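Local structure of mandelate racemase/muconate lactonizing enzyme (Jannaschia sp., 4J3Z) at residues C112-W115 with A116-G120; T270-H274 with H275-I279. The protein probably acts as an isomerase of the mandelate racemase/muconate lactonizing enzyme family within the enolase superfamily, with a substrate that is not established. All blocks are in the same frame, centred on the assembly; numbering follows the deposited sequence.

Contact 1: C112-W115 with A116-G120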
loop_
_atom_site.group_PDB
_atom_site.type_symbol
_atom_site.label_atom_id
_atom_site.label_comp_id
_atom_site.label_asym_id
_atom_site.label_seq_id
_atom_site.Cartn_x
_atom_site.Cartn_y
_atom_site.Cartn_z
ATOM N N CYS D 112 -23.037 2.827 -43.590
ATOM C CA CYS D 112 -23.202 2.838 -42.159
ATOM C C CYS D 112 -22.330 3.967 -41.627
ATOM O O CYS D 112 -21.175 4.095 -42.047
ATOM C CB CYS D 112 -22.732 1.484 -41.623
ATOM S SG CYS D 112 -22.833 1.207 -39.847
ATOM N N PRO D 113 -22.878 4.810 -40.731
ATOM C CA PRO D 113 -22.034 5.860 -40.151
ATOM C C PRO D 113 -21.084 5.233 -39.159
ATOM O O PRO D 113 -21.449 4.247 -38.517
ATOM C CB PRO D 113 -23.038 6.777 -39.441
ATOM C CG PRO D 113 -24.213 5.897 -39.137
ATOM C CD PRO D 113 -24.258 4.840 -40.209
ATOM N N VAL D 114 -19.875 5.778 -39.030
ATOM C CA VAL D 114 -18.852 5.127 -38.194
ATOM C C VAL D 114 -19.365 4.756 -36.794
ATOM O O VAL D 114 -19.081 3.664 -36.319
ATOM C CB VAL D 114 -17.524 5.918 -38.136
ATOM C CG1 VAL D 114 -16.561 5.292 -37.141
ATOM C CG2 VAL D 114 -16.866 5.935 -39.502
ATOM N N TRP D 115 -20.139 5.630 -36.147
ATOM C CA TRP D 115 -20.604 5.314 -34.781
ATOM C C TRP D 115 -21.353 3.990 -34.681
ATOM O O TRP D 115 -21.260 3.296 -33.677
ATOM C CB TRP D 115 -21.406 6.451 -34.126
ATOM C CG TRP D 115 -22.605 6.970 -34.897
ATOM C CD1 TRP D 115 -22.677 8.140 -35.586
ATOM C CD2 TRP D 115 -23.901 6.354 -35.018
ATOM N NE1 TRP D 115 -23.928 8.288 -36.142
ATOM C CE2 TRP D 115 -24.699 7.211 -35.804
ATOM C CE3 TRP D 115 -24.464 5.165 -34.539
ATOM C CZ2 TRP D 115 -26.026 6.912 -36.131
ATOM C CZ3 TRP D 115 -25.783 4.866 -34.867
ATOM C CH2 TRP D 115 -26.546 5.736 -35.653
ATOM N N ALA D 116 -22.061 3.628 -35.750
ATOM C CA ALA D 116 -22.843 2.395 -35.783
ATOM C C ALA D 116 -21.976 1.126 -35.838
ATOM O O ALA D 116 -22.497 0.014 -35.942
ATOM C CB ALA D 116 -23.835 2.440 -36.940
ATOM N N MET D 117 -20.654 1.299 -35.769
ATOM C CA MET D 117 -19.720 0.170 -35.759
ATOM C C MET D 117 -18.926 0.121 -34.444
ATOM O O MET D 117 -18.033 -0.724 -34.254
ATOM C CB MET D 117 -18.799 0.240 -36.977
ATOM C CG MET D 117 -19.541 0.173 -38.308
ATOM S SD MET D 117 -18.485 0.307 -39.765
ATOM C CE MET D 117 -17.852 1.974 -39.575
ATOM N N LEU D 118 -19.281 1.030 -33.536
ATOM C CA LEU D 118 -18.606 1.174 -32.253
ATOM C C LEU D 118 -19.577 1.025 -31.084
ATOM O O LEU D 118 -19.258 1.403 -29.954
ATOM C CB LEU D 118 -17.915 2.537 -32.171
ATOM C CG LEU D 118 -16.898 2.998 -33.218
ATOM C CD1 LEU D 118 -16.650 4.487 -33.023
ATOM C CD2 LEU D 118 -15.587 2.226 -33.129
ATOM N N GLY D 119 -20.764 0.486 -31.342
ATOM C CA GLY D 119 -21.742 0.288 -30.268
ATOM C C GLY D 119 -23.038 1.048 -30.484
ATOM O O GLY D 119 -23.919 1.060 -29.614
ATOM N N GLY D 120 -23.141 1.689 -31.645
ATOM C CA GLY D 120 -24.340 2.409 -32.047
ATOM C C GLY D 120 -24.530 3.758 -31.380
ATOM O O GLY D 120 -23.610 4.302 -30.756
#

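Contact 2: T270-H274 with H275-I279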
loop_
_atom_site.group_PDB
_atom_site.type_symbol
_atom_site.label_atom_id
_atom_site.label_comp_id
_atom_site.label_asym_id
_atom_site.label_seq_id
_atom_site.Cartn_x
_atom_site.Cartn_y
_atom_site.Cartn_z
ATOM N N THR D 270 -4.069 4.219 -19.155
ATOM C CA THR D 270 -4.201 3.321 -17.990
ATOM C C THR D 270 -3.423 3.851 -16.782
ATOM O O THR D 270 -3.961 3.959 -15.676
ATOM C CB THR D 270 -3.704 1.894 -18.333
ATOM O OG1 THR D 270 -4.532 1.327 -19.356
ATOM C CG2 THR D 270 -3.710 0.979 -17.109
ATOM N N GLN D 271 -2.157 4.188 -17.006
ATOM C CA GLN D 271 -1.309 4.785 -15.965
ATOM C C GLN D 271 -1.861 6.104 -15.409
ATOM O O GLN D 271 -1.697 6.393 -14.232
ATOM C CB GLN D 271 0.121 4.961 -16.481
ATOM C CG GLN D 271 1.003 3.738 -16.246
ATOM C CD GLN D 271 1.892 3.388 -17.430
ATOM O OE1 GLN D 271 1.881 2.247 -17.899
ATOM N NE2 GLN D 271 2.677 4.363 -17.918
ATOM N N ALA D 272 -2.513 6.899 -16.249
ATOM C CA ALA D 272 -3.136 8.152 -15.799
ATOM C C ALA D 272 -4.398 7.860 -14.992
ATOM O O ALA D 272 -4.784 8.631 -14.112
ATOM C CB ALA D 272 -3.459 9.056 -16.982
ATOM N N LEU D 273 -5.044 6.742 -15.311
ATOM C CA LEU D 273 -6.226 6.304 -14.577
ATOM C C LEU D 273 -5.846 5.729 -13.218
ATOM O O LEU D 273 -6.547 5.947 -12.226
ATOM C CB LEU D 273 -7.020 5.295 -15.398
ATOM C CG LEU D 273 -7.802 5.868 -16.586
ATOM C CD1 LEU D 273 -8.383 4.734 -17.410
ATOM C CD2 LEU D 273 -8.901 6.829 -16.146
ATOM N N HIS D 274 -4.733 5.005 -13.180
ATOM C CA HIS D 274 -4.259 4.450 -11.920
ATOM C C HIS D 274 -3.747 5.532 -10.975
ATOM O O HIS D 274 -3.695 5.317 -9.753
ATOM C CB HIS D 274 -3.202 3.371 -12.145
ATOM C CG HIS D 274 -3.760 1.980 -12.161
ATOM N ND1 HIS D 274 -3.393 1.038 -13.099
ATOM C CD2 HIS D 274 -4.659 1.374 -11.352
ATOM C CE1 HIS D 274 -4.046 -0.088 -12.867
ATOM N NE2 HIS D 274 -4.820 0.090 -11.813
ATOM N N HIS D 275 -3.416 6.702 -11.524
ATOM C CA HIS D 275 -2.847 7.766 -10.714
ATOM C C HIS D 275 -3.802 8.900 -10.375
ATOM O O HIS D 275 -3.394 9.887 -9.760
ATOM C CB HIS D 275 -1.543 8.289 -11.336
ATOM C CG HIS D 275 -0.344 7.456 -11.004
ATOM N ND1 HIS D 275 0.398 6.803 -11.966
ATOM C CD2 HIS D 275 0.234 7.158 -9.814
ATOM C CE1 HIS D 275 1.388 6.148 -11.383
ATOM N NE2 HIS D 275 1.310 6.345 -10.079
ATOM N N GLY D 276 -5.067 8.760 -10.753
ATOM C CA GLY D 276 -6.097 9.651 -10.249
ATOM C C GLY D 276 -6.831 10.553 -11.223
ATOM O O GLY D 276 -7.805 11.207 -10.840
ATOM N N ALA D 277 -6.379 10.613 -12.472
ATOM C CA ALA D 277 -7.127 11.346 -13.479
ATOM C C ALA D 277 -8.492 10.697 -13.610
ATOM O O ALA D 277 -8.596 9.475 -13.626
ATOM C CB ALA D 277 -6.400 11.333 -14.817
ATOM N N ARG D 278 -9.544 11.509 -13.689
ATOM C CA ARG D 278 -10.886 10.959 -13.883
ATOM C C ARG D 278 -11.509 11.445 -15.175
ATOM O O ARG D 278 -12.632 11.065 -15.521
ATOM C CB ARG D 278 -11.788 11.245 -12.673
ATOM C CG ARG D 278 -11.483 10.392 -11.436
ATOM C CD ARG D 278 -11.753 8.908 -11.685
ATOM N NE ARG D 278 -11.217 8.044 -10.624
ATOM C CZ ARG D 278 -10.020 7.463 -10.656
ATOM N NH1 ARG D 278 -9.224 7.640 -11.703
ATOM N NH2 ARG D 278 -9.622 6.689 -9.647
ATOM N N ILE D 279 -10.783 12.291 -15.897
ATOM C CA ILE D 279 -11.224 12.717 -17.222
ATOM C C ILE D 279 -10.070 12.575 -18.181
ATOM O O ILE D 279 -9.044 13.226 -18.012
ATOM C CB ILE D 279 -11.738 14.173 -17.231
ATOM C CG1 ILE D 279 -12.745 14.396 -16.100
ATOM C CG2 ILE D 279 -12.310 14.536 -18.598
ATOM C CD1 ILE D 279 -13.517 15.691 -16.204
HETATM O O HOH W 1 -6.897 5.806 -8.814
#

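Contact 1: C112-W115 with A116-G120
Trp115 and Ala116 lie at the centre of a short 3-10 turn, residues 114-117, in the loop that leads from helix 89-109 of the N-terminal domain to strand 125-131 of the barrel. The turn opens with Ala116 N bonded to Pro113 O at 2.9 Å, and the next bond runs from Met117 N to Val114 O. Trp115 holds CG in the crowded position between its own backbone N and carbonyl carbon (chi1 55°), which swings the indole back over the start of the turn. Pro113 CG sits 3.5 Å above one ring face, displaced toward the rim, while the benzo part of the ring reaches the methyl of Ala116, with CE3 at 3.7 Å from CB. Farther out, the ring meets that of His323, and NE1 is hydrogen-bonded to the carbonyl O of Pro360. Were an alanine to stand here, Pro360 O would lose its indole donor, and Pro113 and the Ala116 methyl would probably be left with a gap beside them. Ala116 CB is also pressed by sulfur, 3.3 Å from Cys112 SG. Met117 packs beside the same thiol, its CG 3.8 Å from Cys112 SG; a bend at chi3 (-65°) folds the chain back to lay CE 3.6 Å from Val114 CA. Arg110 of a second subunit packs on both Cys112 and Met117, so the turn takes part in the assembly. Gly119 has backbone angles at which a side chain would jam against the preceding carbonyl, and Gly120 also has positive phi. Leu118 N extends the turn's bonding to Trp115 O at 3.0 Å, and the chain's path through the glycines brings Gly120 N to the opposite face of that carbonyl plane, 3.2 Å from Trp115 O.

Contact 2: T270-H274 with H275-I279
A Schellman motif ends helix 266-274 of the barrel domain, where the last turn at Ala272 and Leu273 is met by Ala277 and Arg278 on the way to strand 279-280. Gly276, with phi 116°, is the residue that leaves the helical path; a side chain there would collide with the carbonyl O before it. Past this glycine the backbone turns back, and Ala277 N bonds to Ala272 O at 3.0 Å, lying nearly along the C=O axis. The methyl of Ala277 comes down on the same oxygen, and Leu246 of helix 246-252 packs on both alanines. One residue earlier, Gln271 O receives two weak bonds from a single residue: His275 N at 3.2 Å and, at the edge of the imidazole, His275 ND1 at 3.1 Å. The ring thus adds a second weak bond to the same oxygen. Arg278 adds a side-chain bond to the helix end. Its chain bends at chi2 (-65°), bringing the guanidinium back to the helix terminus, where a positive group would probably be favoured by the helix dipole. NH1 bonds almost straight, at 165°, to a lone pair of Leu273 O at 3.2 Å, the oxygen lying in the guanidinium plane. The same nitrogen also reaches Ala277 O at 2.7 Å, from above that carbonyl's plane. NE forms a salt bridge with Glu248 of a third subunit, so this arginine also links to the assembly. Water 1 accepts from Arg278 NH2 at 3.0 Å and gives a weak bond to His274 O at 3.4 Å.

Contact 1 is buried and contact 2 only partly so. Their centres lie 27 Å apart and their nearest atoms about 17 Å apart, yet both border helix 290-302: Leu118 packs on Ile290 and Trp291 near its start, Leu273 on Leu299 farther along. In each, glycines with positive phi (two in contact 1, one in contact 2) turn the chain after a helical turn, whose carbonyls accept from later N-H groups. The chemistry otherwise diverges. Residues 112-120, in the loop between helix 89-109 and strand 125-131, rely on indole, thiol and methyl packing, whereas residues 270-279, within the barrel domain, use imidazole, guanidinium and water. Both meet neighbouring subunits, contact 2 pairing Arg278 with Glu248 of a third subunit.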